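PT26-6P (PDB 2WB7) is of unknown function but is encoded by an extrachromosomal mobile element of a euryarchaeon and combines two immunoglobulin-like domains with a helical one. Local coordinates at residues Ser37-Tyr42 / Tyr56-Ile61; Asn299-Asp304 / Ile329-Glu334; Phe308-Val313 / Glu320-Thr325; Asp453-Ala458 / Ala487-Val492. All coordinates share one frame; numbering follows the deposited sequence.

Contact 1 of 4, residues Ser37-Tyr42 / Tyr56-Ile61; sequences SDFVEY and YGPGLI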
loop_
_atom_site.group_PDB
_atom_site.type_symbol
_atom_site.label_atom_id
_atom_site.label_comp_id
_atom_site.label_asym_id
_atom_site.label_seq_id
_atom_site.Cartn_x
_atom_site.Cartn_y
_atom_site.Cartn_z
ATOM N N SER A 37 -1.141 14.858 4.050
ATOM C CA SER A 37 -2.394 15.394 4.582
ATOM C C SER A 37 -2.305 16.833 5.100
ATOM O O SER A 37 -1.226 17.385 5.305
ATOM C CB SER A 37 -2.955 14.486 5.677
ATOM O OG SER A 37 -4.373 14.453 5.621
ATOM N N ASP A 38 -3.470 17.431 5.287
ATOM C CA ASP A 38 -3.580 18.687 5.987
ATOM C C ASP A 38 -4.313 18.439 7.283
ATOM O O ASP A 38 -5.082 17.480 7.400
ATOM C CB ASP A 38 -4.342 19.700 5.148
ATOM C CG ASP A 38 -3.423 20.539 4.295
ATOM O OD1 ASP A 38 -2.274 20.776 4.737
ATOM O OD2 ASP A 38 -3.840 20.965 3.190
ATOM N N PHE A 39 -4.078 19.309 8.259
ATOM C CA PHE A 39 -4.752 19.187 9.534
ATOM C C PHE A 39 -6.198 19.668 9.488
ATOM O O PHE A 39 -6.533 20.623 8.803
ATOM C CB PHE A 39 -3.976 19.921 10.615
ATOM C CG PHE A 39 -2.889 19.102 11.230
ATOM C CD1 PHE A 39 -3.198 18.033 12.054
ATOM C CD2 PHE A 39 -1.553 19.401 10.990
ATOM C CE1 PHE A 39 -2.199 17.273 12.625
ATOM C CE2 PHE A 39 -0.551 18.646 11.555
ATOM C CZ PHE A 39 -0.872 17.580 12.376
ATOM N N VAL A 40 -7.049 18.982 10.226
ATOM C CA VAL A 40 -8.446 19.323 10.300
ATOM C C VAL A 40 -8.864 19.234 11.760
ATOM O O VAL A 40 -8.349 18.400 12.501
ATOM C CB VAL A 40 -9.281 18.350 9.448
ATOM C CG1 VAL A 40 -10.763 18.451 9.793
ATOM C CG2 VAL A 40 -9.053 18.645 7.985
ATOM N N GLU A 41 -9.771 20.098 12.192
ATOM C CA GLU A 41 -10.261 19.967 13.547
ATOM C C GLU A 41 -11.025 18.657 13.646
ATOM O O GLU A 41 -11.812 18.316 12.763
ATOM C CB GLU A 41 -11.145 21.146 13.933
ATOM C CG GLU A 41 -10.986 21.558 15.391
ATOM C CD GLU A 41 -12.162 22.382 15.891
ATOM O OE1 GLU A 41 -12.021 23.097 16.917
ATOM O OE2 GLU A 41 -13.229 22.311 15.243
ATOM N N TYR A 42 -10.754 17.904 14.705
ATOM C CA TYR A 42 -11.465 16.666 14.957
ATOM C C TYR A 42 -12.578 16.956 15.937
ATOM O O TYR A 42 -13.552 16.218 16.011
ATOM C CB TYR A 42 -10.530 15.603 15.534
ATOM C CG TYR A 42 -9.731 14.837 14.498
ATOM C CD1 TYR A 42 -9.479 15.372 13.233
ATOM C CD2 TYR A 42 -9.205 13.588 14.792
ATOM C CE1 TYR A 42 -8.730 14.666 12.284
ATOM C CE2 TYR A 42 -8.458 12.882 13.855
ATOM C CZ TYR A 42 -8.234 13.419 12.610
ATOM O OH TYR A 42 -7.492 12.700 11.714
ATOM N N TYR A 56 -6.881 18.626 16.771
ATOM C CA TYR A 56 -6.628 18.516 15.337
ATOM C C TYR A 56 -5.839 17.262 14.962
ATOM O O TYR A 56 -4.903 16.861 15.666
ATOM C CB TYR A 56 -5.844 19.728 14.851
ATOM C CG TYR A 56 -6.456 21.047 15.204
ATOM C CD1 TYR A 56 -7.351 21.668 14.345
ATOM C CD2 TYR A 56 -6.125 21.687 16.391
ATOM C CE1 TYR A 56 -7.913 22.874 14.663
ATOM C CE2 TYR A 56 -6.671 22.901 16.714
ATOM C CZ TYR A 56 -7.569 23.495 15.845
ATOM O OH TYR A 56 -8.128 24.714 16.168
ATOM N N GLY A 57 -6.208 16.663 13.832
ATOM C CA GLY A 57 -5.447 15.558 13.268
ATOM C C GLY A 57 -5.506 15.592 11.753
ATOM O O GLY A 57 -6.153 16.461 11.182
ATOM N N PRO A 58 -4.834 14.635 11.096
ATOM C CA PRO A 58 -4.792 14.597 9.634
ATOM C C PRO A 58 -6.191 14.518 9.046
ATOM O O PRO A 58 -7.118 14.083 9.723
ATOM C CB PRO A 58 -4.024 13.308 9.331
ATOM C CG PRO A 58 -3.260 13.011 10.579
ATOM C CD PRO A 58 -4.115 13.502 11.706
ATOM N N GLY A 59 -6.340 14.960 7.801
ATOM C CA GLY A 59 -7.595 14.810 7.086
ATOM C C GLY A 59 -7.716 13.397 6.548
ATOM O O GLY A 59 -8.813 12.845 6.456
ATOM N N LEU A 60 -6.579 12.803 6.201
ATOM C CA LEU A 60 -6.542 11.415 5.770
ATOM C C LEU A 60 -5.559 10.564 6.598
ATOM O O LEU A 60 -4.370 10.896 6.734
ATOM C CB LEU A 60 -6.161 11.353 4.297
ATOM C CG LEU A 60 -6.146 9.940 3.727
ATOM C CD1 LEU A 60 -7.530 9.602 3.157
ATOM C CD2 LEU A 60 -5.026 9.779 2.667
ATOM N N ILE A 61 -6.067 9.473 7.163
ATOM C CA ILE A 61 -5.231 8.455 7.793
ATOM C C ILE A 61 -5.443 7.182 6.994
ATOM O O ILE A 61 -6.577 6.747 6.803
ATOM C CB ILE A 61 -5.660 8.177 9.240
ATOM C CG1 ILE A 61 -5.715 9.473 10.045
ATOM C CG2 ILE A 61 -4.732 7.160 9.910
ATOM C CD1 ILE A 61 -6.115 9.261 11.503
#

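Contact 2 of 4, residues Asn299-Asp304 / Ile329-Glu334; sequences NPKISD and IGDLTE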
loop_
_atom_site.group_PDB
_atom_site.type_symbol
_atom_site.label_atom_id
_atom_site.label_comp_id
_atom_site.label_asym_id
_atom_site.label_seq_id
_atom_site.Cartn_x
_atom_site.Cartn_y
_atom_site.Cartn_z
ATOM N N ASN A 299 7.907 14.880 15.843
ATOM C CA ASN A 299 9.028 14.283 15.140
ATOM C C ASN A 299 9.598 13.019 15.777
ATOM O O ASN A 299 10.781 12.969 16.100
ATOM C CB ASN A 299 10.134 15.309 14.982
ATOM C CG ASN A 299 11.239 14.812 14.087
ATOM O OD1 ASN A 299 10.980 14.143 13.080
ATOM N ND2 ASN A 299 12.486 15.115 14.452
ATOM N N PRO A 300 8.764 11.984 15.923
ATOM C CA PRO A 300 9.170 10.773 16.619
ATOM C C PRO A 300 10.210 10.013 15.806
ATOM O O PRO A 300 10.195 10.088 14.580
ATOM C CB PRO A 300 7.877 9.955 16.680
ATOM C CG PRO A 300 6.839 10.763 15.949
ATOM C CD PRO A 300 7.527 11.781 15.157
ATOM N N LYS A 301 11.105 9.294 16.477
ATOM C CA LYS A 301 11.989 8.358 15.791
ATOM C C LYS A 301 11.139 7.147 15.435
ATOM O O LYS A 301 10.144 6.869 16.092
ATOM C CB LYS A 301 13.129 7.907 16.707
ATOM C CG LYS A 301 12.592 7.147 17.925
ATOM C CD LYS A 301 13.605 6.203 18.623
ATOM C CE LYS A 301 12.872 4.962 19.225
ATOM N NZ LYS A 301 13.509 4.441 20.483
ATOM N N ILE A 302 11.531 6.423 14.398
ATOM C CA ILE A 302 10.866 5.167 14.035
ATOM C C ILE A 302 11.930 4.073 13.851
ATOM O O ILE A 302 12.950 4.341 13.230
ATOM C CB ILE A 302 10.112 5.352 12.715
ATOM C CG1 ILE A 302 9.195 6.575 12.802
ATOM C CG2 ILE A 302 9.347 4.097 12.343
ATOM C CD1 ILE A 302 8.489 6.876 11.496
ATOM N N SER A 303 11.708 2.857 14.356
ATOM C CA SER A 303 12.735 1.813 14.205
ATOM C C SER A 303 12.300 0.350 14.163
ATOM O O SER A 303 11.476 -0.059 14.972
ATOM C CB SER A 303 13.745 1.969 15.324
ATOM O OG SER A 303 13.089 2.479 16.452
ATOM N N ASP A 304 12.788 -0.379 13.142
ATOM C CA ASP A 304 13.190 -1.810 13.230
ATOM C C ASP A 304 13.056 -3.002 12.199
ATOM O O ASP A 304 13.962 -3.227 11.388
ATOM C CB ASP A 304 12.985 -2.351 14.612
ATOM C CG ASP A 304 14.129 -3.194 15.006
ATOM O OD1 ASP A 304 15.223 -2.846 14.495
ATOM O OD2 ASP A 304 13.947 -4.177 15.767
ATOM N N ILE A 329 16.464 -2.978 10.770
ATOM C CA ILE A 329 16.872 -1.783 10.044
ATOM C C ILE A 329 17.533 -0.795 10.983
ATOM O O ILE A 329 18.381 0.007 10.553
ATOM C CB ILE A 329 15.661 -1.068 9.434
ATOM C CG1 ILE A 329 14.863 -2.040 8.568
ATOM C CG2 ILE A 329 16.103 0.160 8.643
ATOM C CD1 ILE A 329 13.456 -1.657 8.372
ATOM N N GLY A 330 17.147 -0.860 12.259
ATOM C CA GLY A 330 17.467 0.206 13.202
ATOM C C GLY A 330 16.515 1.382 12.999
ATOM O O GLY A 330 15.306 1.199 12.880
ATOM N N ASP A 331 17.046 2.594 12.944
ATOM C CA ASP A 331 16.206 3.751 12.734
ATOM C C ASP A 331 16.007 3.892 11.247
ATOM O O ASP A 331 16.985 3.930 10.518
ATOM C CB ASP A 331 16.879 4.992 13.322
ATOM C CG ASP A 331 17.085 4.877 14.841
ATOM O OD1 ASP A 331 16.077 4.976 15.589
ATOM O OD2 ASP A 331 18.242 4.672 15.293
ATOM N N LEU A 332 14.758 3.921 10.778
ATOM C CA LEU A 332 14.533 4.154 9.356
ATOM C C LEU A 332 14.456 5.631 9.070
ATOM O O LEU A 332 13.415 6.164 8.683
ATOM C CB LEU A 332 13.338 3.400 8.766
ATOM C CG LEU A 332 12.042 3.141 9.515
ATOM C CD1 LEU A 332 11.058 2.551 8.533
ATOM C CD2 LEU A 332 12.261 2.182 10.684
ATOM N N THR A 333 15.591 6.276 9.265
ATOM C CA THR A 333 15.766 7.658 8.907
ATOM C C THR A 333 16.101 7.772 7.417
ATOM O O THR A 333 15.886 8.814 6.801
ATOM C CB THR A 333 16.911 8.239 9.717
ATOM O OG1 THR A 333 18.122 7.569 9.343
ATOM C CG2 THR A 333 16.646 8.003 11.209
ATOM N N GLU A 334 16.644 6.716 6.829
ATOM C CA GLU A 334 16.888 6.753 5.383
ATOM C C GLU A 334 16.335 5.549 4.629
ATOM O O GLU A 334 16.357 4.426 5.139
ATOM C CB GLU A 334 18.374 6.939 5.066
ATOM C CG GLU A 334 19.343 6.294 6.031
ATOM C CD GLU A 334 20.769 6.738 5.738
ATOM O OE1 GLU A 334 20.924 7.822 5.141
ATOM O OE2 GLU A 334 21.734 6.017 6.084
#

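Contact 3 of 4, residues Phe308-Val313 / Glu320-Thr325; sequences FVTLRV and ELADTT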
loop_
_atom_site.group_PDB
_atom_site.type_symbol
_atom_site.label_atom_id
_atom_site.label_comp_id
_atom_site.label_asym_id
_atom_site.label_seq_id
_atom_site.Cartn_x
_atom_site.Cartn_y
_atom_site.Cartn_z
ATOM N N PHE A 308 10.728 -10.333 4.207
ATOM C CA PHE A 308 10.227 -10.429 2.836
ATOM C C PHE A 308 10.231 -11.890 2.475
ATOM O O PHE A 308 11.217 -12.583 2.751
ATOM C CB PHE A 308 11.119 -9.631 1.872
ATOM C CG PHE A 308 11.140 -8.157 2.174
ATOM C CD1 PHE A 308 10.086 -7.336 1.771
ATOM C CD2 PHE A 308 12.162 -7.607 2.927
ATOM C CE1 PHE A 308 10.070 -5.997 2.085
ATOM C CE2 PHE A 308 12.148 -6.259 3.240
ATOM C CZ PHE A 308 11.099 -5.454 2.812
ATOM N N VAL A 309 9.132 -12.372 1.894
ATOM C CA VAL A 309 8.994 -13.791 1.578
ATOM C C VAL A 309 8.366 -14.031 0.216
ATOM O O VAL A 309 7.811 -13.122 -0.391
ATOM C CB VAL A 309 8.122 -14.551 2.638
ATOM C CG1 VAL A 309 8.635 -14.276 4.055
ATOM C CG2 VAL A 309 6.651 -14.187 2.489
ATOM N N THR A 310 8.483 -15.258 -0.276
ATOM C CA THR A 310 7.573 -15.742 -1.302
ATOM C C THR A 310 6.817 -16.842 -0.598
ATOM O O THR A 310 7.372 -17.512 0.295
ATOM C CB THR A 310 8.284 -16.332 -2.540
ATOM O OG1 THR A 310 9.219 -17.344 -2.146
ATOM C CG2 THR A 310 9.001 -15.262 -3.293
ATOM N N LEU A 311 5.557 -17.012 -0.970
ATOM C CA LEU A 311 4.739 -18.041 -0.389
ATOM C C LEU A 311 4.274 -18.987 -1.492
ATOM O O LEU A 311 3.629 -18.564 -2.473
ATOM C CB LEU A 311 3.548 -17.416 0.317
ATOM C CG LEU A 311 3.880 -16.473 1.476
ATOM C CD1 LEU A 311 2.622 -15.839 2.043
ATOM C CD2 LEU A 311 4.613 -17.219 2.564
ATOM N N ARG A 312 4.614 -20.266 -1.355
ATOM C CA ARG A 312 4.114 -21.245 -2.310
ATOM C C ARG A 312 2.658 -21.457 -2.000
ATOM O O ARG A 312 2.291 -21.648 -0.845
ATOM C CB ARG A 312 4.858 -22.570 -2.204
ATOM C CG ARG A 312 4.320 -23.643 -3.129
ATOM C CD ARG A 312 5.304 -24.813 -3.257
ATOM N NE ARG A 312 5.934 -25.099 -1.972
ATOM C CZ ARG A 312 7.167 -24.720 -1.644
ATOM N NH1 ARG A 312 7.917 -24.051 -2.506
ATOM N NH2 ARG A 312 7.657 -25.014 -0.448
ATOM N N VAL A 313 1.822 -21.369 -3.019
ATOM C CA VAL A 313 0.425 -21.712 -2.864
ATOM C C VAL A 313 0.236 -23.124 -3.383
ATOM O O VAL A 313 0.538 -23.429 -4.546
ATOM C CB VAL A 313 -0.497 -20.756 -3.640
ATOM C CG1 VAL A 313 -1.913 -21.242 -3.579
ATOM C CG2 VAL A 313 -0.409 -19.373 -3.070
ATOM N N GLU A 320 2.657 -22.175 1.942
ATOM C CA GLU A 320 3.815 -22.479 2.781
ATOM C C GLU A 320 5.019 -21.605 2.454
ATOM O O GLU A 320 5.249 -21.231 1.304
ATOM C CB GLU A 320 4.152 -23.975 2.758
ATOM C CG GLU A 320 4.082 -24.623 1.403
ATOM C CD GLU A 320 4.116 -26.130 1.504
ATOM O OE1 GLU A 320 4.811 -26.760 0.673
ATOM O OE2 GLU A 320 3.445 -26.682 2.413
ATOM N N LEU A 321 5.769 -21.263 3.492
ATOM C CA LEU A 321 6.869 -20.327 3.365
ATOM C C LEU A 321 7.894 -20.874 2.404
ATOM O O LEU A 321 8.330 -22.002 2.556
ATOM C CB LEU A 321 7.513 -20.124 4.729
ATOM C CG LEU A 321 8.705 -19.179 4.832
ATOM C CD1 LEU A 321 8.340 -17.788 4.289
ATOM C CD2 LEU A 321 9.178 -19.112 6.279
ATOM N N ALA A 322 8.268 -20.091 1.400
ATOM C CA ALA A 322 9.358 -20.483 0.513
ATOM C C ALA A 322 10.572 -19.612 0.816
ATOM O O ALA A 322 10.952 -19.466 1.969
ATOM C CB ALA A 322 8.936 -20.329 -0.925
ATOM N N ASP A 323 11.159 -19.011 -0.209
ATOM C CA ASP A 323 12.284 -18.096 -0.053
ATOM C C ASP A 323 11.973 -16.884 0.855
ATOM O O ASP A 323 10.869 -16.339 0.825
ATOM C CB ASP A 323 12.742 -17.651 -1.441
ATOM C CG ASP A 323 13.001 -18.839 -2.390
ATOM O OD1 ASP A 323 13.356 -19.951 -1.922
ATOM O OD2 ASP A 323 12.855 -18.663 -3.617
ATOM N N THR A 324 12.934 -16.477 1.683
ATOM C CA THR A 324 12.693 -15.425 2.691
ATOM C C THR A 324 13.959 -14.678 3.082
ATOM O O THR A 324 15.042 -15.264 3.146
ATOM C CB THR A 324 12.085 -15.982 3.990
ATOM O OG1 THR A 324 12.006 -14.932 4.963
ATOM C CG2 THR A 324 12.942 -17.086 4.551
ATOM N N THR A 325 13.814 -13.379 3.336
ATOM C CA THR A 325 14.902 -12.591 3.895
ATOM C C THR A 325 14.384 -11.843 5.119
ATOM O O THR A 325 13.255 -11.355 5.105
ATOM C CB THR A 325 15.521 -11.622 2.855
ATOM O OG1 THR A 325 16.630 -10.952 3.444
ATOM C CG2 THR A 325 14.550 -10.596 2.421
HETATM O O HOH W 1 10.318 -18.707 -4.103
HETATM O O HOH W 2 10.033 -23.919 0.904
#

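Contact 4 of 4, residues Asp453-Ala458 / Ala487-Val492; sequences DEYKAA and AGDYYV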
loop_
_atom_site.group_PDB
_atom_site.type_symbol
_atom_site.label_atom_id
_atom_site.label_comp_id
_atom_site.label_asym_id
_atom_site.label_seq_id
_atom_site.Cartn_x
_atom_site.Cartn_y
_atom_site.Cartn_z
ATOM N N ASP A 453 -11.728 -18.250 -26.794
ATOM C CA ASP A 453 -11.915 -17.171 -27.762
ATOM C C ASP A 453 -10.602 -16.510 -28.223
ATOM O O ASP A 453 -10.506 -16.016 -29.361
ATOM C CB ASP A 453 -12.864 -16.096 -27.212
ATOM C CG ASP A 453 -14.218 -16.656 -26.778
ATOM O OD1 ASP A 453 -14.680 -17.685 -27.326
ATOM O OD2 ASP A 453 -14.836 -16.042 -25.886
ATOM N N GLU A 454 -9.596 -16.481 -27.355
ATOM C CA GLU A 454 -8.338 -15.856 -27.744
ATOM C C GLU A 454 -7.589 -16.711 -28.760
ATOM O O GLU A 454 -7.153 -16.208 -29.815
ATOM C CB GLU A 454 -7.469 -15.548 -26.531
ATOM C CG GLU A 454 -7.994 -14.388 -25.715
ATOM C CD GLU A 454 -8.186 -13.114 -26.547
ATOM O OE1 GLU A 454 -7.249 -12.640 -27.231
ATOM O OE2 GLU A 454 -9.303 -12.558 -26.507
ATOM N N TYR A 455 -7.461 -18.001 -28.441
ATOM C CA TYR A 455 -6.789 -18.948 -29.311
ATOM C C TYR A 455 -7.477 -18.961 -30.659
ATOM O O TYR A 455 -6.815 -18.924 -31.686
ATOM C CB TYR A 455 -6.783 -20.341 -28.700
ATOM C CG TYR A 455 -5.892 -20.472 -27.477
ATOM C CD1 TYR A 455 -6.277 -21.241 -26.381
ATOM C CD2 TYR A 455 -4.664 -19.830 -27.417
ATOM C CE1 TYR A 455 -5.464 -21.378 -25.270
ATOM C CE2 TYR A 455 -3.838 -19.959 -26.302
ATOM C CZ TYR A 455 -4.243 -20.732 -25.233
ATOM O OH TYR A 455 -3.416 -20.850 -24.133
ATOM N N LYS A 456 -8.811 -19.005 -30.646
ATOM C CA LYS A 456 -9.625 -18.924 -31.873
ATOM C C LYS A 456 -9.279 -17.689 -32.694
ATOM O O LYS A 456 -9.194 -17.757 -33.925
ATOM C CB LYS A 456 -11.127 -18.888 -31.557
ATOM C CG LYS A 456 -11.835 -20.237 -31.292
ATOM C CD LYS A 456 -13.283 -20.099 -31.792
ATOM C CE LYS A 456 -14.330 -20.662 -30.838
ATOM N NZ LYS A 456 -15.023 -21.879 -31.400
ATOM N N ALA A 457 -9.091 -16.555 -32.033
ATOM C CA ALA A 457 -8.739 -15.341 -32.773
ATOM C C ALA A 457 -7.363 -15.479 -33.416
ATOM O O ALA A 457 -7.116 -14.972 -34.520
ATOM C CB ALA A 457 -8.760 -14.132 -31.864
ATOM N N ALA A 458 -6.453 -16.134 -32.703
ATOM C CA ALA A 458 -5.110 -16.313 -33.197
ATOM C C ALA A 458 -5.125 -17.222 -34.409
ATOM O O ALA A 458 -4.487 -16.931 -35.420
ATOM C CB ALA A 458 -4.233 -16.884 -32.120
ATOM N N ALA A 487 -2.670 -13.730 -24.652
ATOM C CA ALA A 487 -3.925 -13.506 -23.946
ATOM C C ALA A 487 -4.571 -14.830 -23.529
ATOM O O ALA A 487 -4.915 -15.034 -22.371
ATOM C CB ALA A 487 -4.844 -12.721 -24.820
ATOM N N GLY A 488 -4.701 -15.747 -24.475
ATOM C CA GLY A 488 -5.231 -17.064 -24.192
ATOM C C GLY A 488 -4.411 -17.779 -23.147
ATOM O O GLY A 488 -4.964 -18.436 -22.254
ATOM N N ASP A 489 -3.088 -17.661 -23.244
ATOM C CA ASP A 489 -2.207 -18.259 -22.231
ATOM C C ASP A 489 -2.502 -17.716 -20.833
ATOM O O ASP A 489 -2.511 -18.464 -19.851
ATOM C CB ASP A 489 -0.734 -18.086 -22.598
ATOM C CG ASP A 489 -0.319 -18.991 -23.755
ATOM O OD1 ASP A 489 -1.027 -20.000 -24.017
ATOM O OD2 ASP A 489 0.713 -18.703 -24.403
ATOM N N TYR A 490 -2.774 -16.416 -20.754
ATOM C CA TYR A 490 -3.107 -15.799 -19.476
ATOM C C TYR A 490 -4.403 -16.399 -18.958
ATOM O O TYR A 490 -4.461 -16.854 -17.817
ATOM C CB TYR A 490 -3.263 -14.279 -19.610
ATOM C CG TYR A 490 -1.966 -13.495 -19.664
ATOM C CD1 TYR A 490 -0.980 -13.676 -18.705
ATOM C CD2 TYR A 490 -1.736 -12.558 -20.672
ATOM C CE1 TYR A 490 0.224 -12.950 -18.744
ATOM C CE2 TYR A 490 -0.551 -11.817 -20.717
ATOM C CZ TYR A 490 0.422 -12.024 -19.748
ATOM O OH TYR A 490 1.584 -11.299 -19.805
ATOM N N TYR A 491 -5.434 -16.389 -19.807
ATOM C CA TYR A 491 -6.767 -16.889 -19.437
ATOM C C TYR A 491 -6.706 -18.287 -18.861
ATOM O O TYR A 491 -7.403 -18.618 -17.899
ATOM C CB TYR A 491 -7.725 -16.857 -20.626
ATOM C CG TYR A 491 -8.459 -15.542 -20.754
ATOM C CD1 TYR A 491 -8.501 -14.872 -21.952
ATOM C CD2 TYR A 491 -9.089 -14.964 -19.652
ATOM C CE1 TYR A 491 -9.155 -13.682 -22.076
ATOM C CE2 TYR A 491 -9.747 -13.768 -19.758
ATOM C CZ TYR A 491 -9.778 -13.131 -20.981
ATOM O OH TYR A 491 -10.417 -11.926 -21.115
ATOM N N VAL A 492 -5.831 -19.095 -19.435
ATOM C CA VAL A 492 -5.681 -20.466 -19.009
ATOM C C VAL A 492 -5.026 -20.527 -17.636
ATOM O O VAL A 492 -5.463 -21.296 -16.754
ATOM C CB VAL A 492 -4.843 -21.258 -20.007
ATOM C CG1 VAL A 492 -4.167 -22.422 -19.299
ATOM C CG2 VAL A 492 -5.719 -21.716 -21.204
#

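Contact 1 of 4, residues Ser37-Tyr42 / Tyr56-Ile61
V40 and G57 form the hydrogen-bonded pair of this antiparallel hairpin: V40 N donates to G57 O at 2.8 Å and G57 N to V40 O at 3.1 Å, so both backbone groups of each residue are satisfied across the strands. Beyond that pair the hydroxyl of S37 takes over. S37 OG accepts from L60 N at 2.8 Å, with a nearly straight N-H (157°). The N-H of G59 is divided between S37 OG and D38 O, weak to both (127° at D38 O). P58 has no N-H, but its carbonyl is used: Y42 OH donates to P58 O, at the ring edge, at a modelled 2.5 Å, a length too short to trust. The Y42 side chain, with CG anti to the carbonyl carbon (chi1 -84°), passes over G57, whose CA lies over the ring face, 3.8 Å from its centroid; H220 stacks on this tyrosine too. E41 CG meets Y56 CE1 at 3.4 Å, while its carboxylate turns to N44 through OE1. Chemically, the regular ladder is extended by side chains: the S37 hydroxyl, and less certainly that of Y42, hold the backbone where strand 52-62 is interrupted after P58.

Contact 2 of 4, residues Asn299-Asp304 / Ile329-Glu334
D331 and D304 supply the flat groups, two carboxylates that lie by the opposite strand without any hydrogen bond to it. D331 OD1 comes 3.8 Å from S303 CB and also near K301 CD; the two side chains K301 and D331 cross at a slant, but K301 NZ stays 5.6 Å from D331 OD1, so any attraction is probably weak; K301 NZ has a long, weak ion pair with E364. At the other end, D304 OD1 lies 3.6 Å from G330 N, while OD2 is weakly bonded to H328.

The backbone does the joining. I329 N donates to D304 O at 2.6 Å, and L332 N reaches I302 O at 3.1 Å. Between them S303 and D331 form an antiparallel non-hydrogen-bonded pair, their CA atoms 4.2 Å apart. D304 N and G330 O are near each other, yet the angle is too poor for a bond. The strand leaves the ladder at L332, the centre of an inverse gamma turn, and the L332 side chain turns back, its CD2 3.9 Å from I302 CG2 and 3.6 Å from S303 CA. I302 presents that methyl with CG2 anti to the backbone N.

The pair is the open end of the antiparallel beta hairpin of strands 301-314 and 319-331 in the second immunoglobulin-like domain, with 319-331 outermost in its sheet within this chain. Strand 301-314 is flanked on its other side by strand 350-364, whose E364 and Y362 bond to the backbones of K301 and S303, and whose A361 touches I302. I329 and L332 both rest on I288 of strand 281-290.

Contact 3 of 4, residues Phe308-Val313 / Glu320-Thr325
F308-V313 and E320-T325 run antiparallel, F308 pairing with T325 and R312 with E320 through two hydrogen bonds each, while the register slips by one between V309 and L311 in a beta bulge. At the bulge T310 faces two residues: its N donates to D323 O at 2.8 Å and its O accepts from A322 N at 2.9 Å. The chain of the second segment turns a corner at D323.

One face is mostly apolar, with T324 beside V309, L311 and L321. V309 CG1 meets L321 CD1 at 3.5 Å, the two side chains crossing at about a right angle, and L311 CD2 lies 4.1 Å from that same L321 methyl. F308 and T325 point the same way on the other face, with T325 CG2 3.6 Å from F308 CB and at the edge of the ring, whose stacking partner is F286.

R312 and E320 form a salt bridge on the face shared with F308. R312 NE points at E320 OE1 across 3.3 Å, a weak but straight bond (162°), with the oxygen in the guanidinium plane and the carboxylate turned 89° to it. E320 CG stands between the backbone N and the carbonyl carbon (chi1 43°), from where the extended chain runs to R312. Further partners are Y353 on R312 NH1 and R318 on E320 OE2. One water joins R312 NH2 to L321 O; a second lies between T310 OG1 and D323 OD2, which also binds H343 N.

The chemistry implies a hairpin with two unlike faces: an aliphatic cluster on one; on the other a salt bridge at one end and F308 beside T325 at the other, with waters linking polar groups.

Contact 4 of 4, residues Asp453-Ala458 / Ala487-Val492
Y455 reaches across to the other helix, where its OH donates to D489 OD1 at 2.5 Å. The oxygen is met on its anti side, 21° out of the carboxylate plane, and lies at the ring edge. Along the way the ring passes G488, whose CA sits over one face at 4.2 Å from the centroid, a CH-pi contact. V492 CG2 also lies against the ring, 4.1 Å from Y455 CE1, the two side chains crossing at about a right angle.

E454 fills the adjoining position. Its CB lies 3.5 Å from G488 N, and its CG meets Y491 CD1 at 3.8 Å, at the edge of that ring and in its plane. The chain then bends (chi2 -55°), laying CD and OE1 beside the A487 methyl, with E454 OE1 3.4 Å from A487 CB.

A second shell fixes both acids. D489 OD1, besides accepting the tyrosine's hydrogen bond, pairs with K425 of helix 408-438 in a salt bridge, so one oxygen serves two partners; the nearby lysine would be expected to stabilise the carboxylate as an anion. E454 is bonded at OE1 by H484 and at OE2 by S517 of helix 503-523, so this buried carboxylate has a partner on each oxygen. Y455 is itself packed against K425 and I426.

The axes of segments 453-458 and 487-492 approach to 8.5 Å, antiparallel at 162°, a close packing at G488. It is that of a helical hairpin, here helices 442-465 and 471-499 within the bundle of the helical domain.

In the fold
Contacts 1, 2 and 4 follow one another along the chain, and contact 3 is nested inside the loop closed by contact 2. Contacts 2 and 3 lie on the same hairpin, strands 301-314 and 319-331, at the edge of the eight-stranded antiparallel sheet of the second immunoglobulin-like domain; their centres are about 26 Å apart. Contact 1 belongs to a separate mixed sheet, its centre about 23 Å from that of contact 2, with nearest atoms about 10 Å apart. Contact 4 lies in the helical domain, centre to centre about 30 Å from contact 3 and about 49 Å from contacts 1 and 2. The set thus samples an elongated protein in which two beta hairpins and a helical hairpin occupy distinct regions.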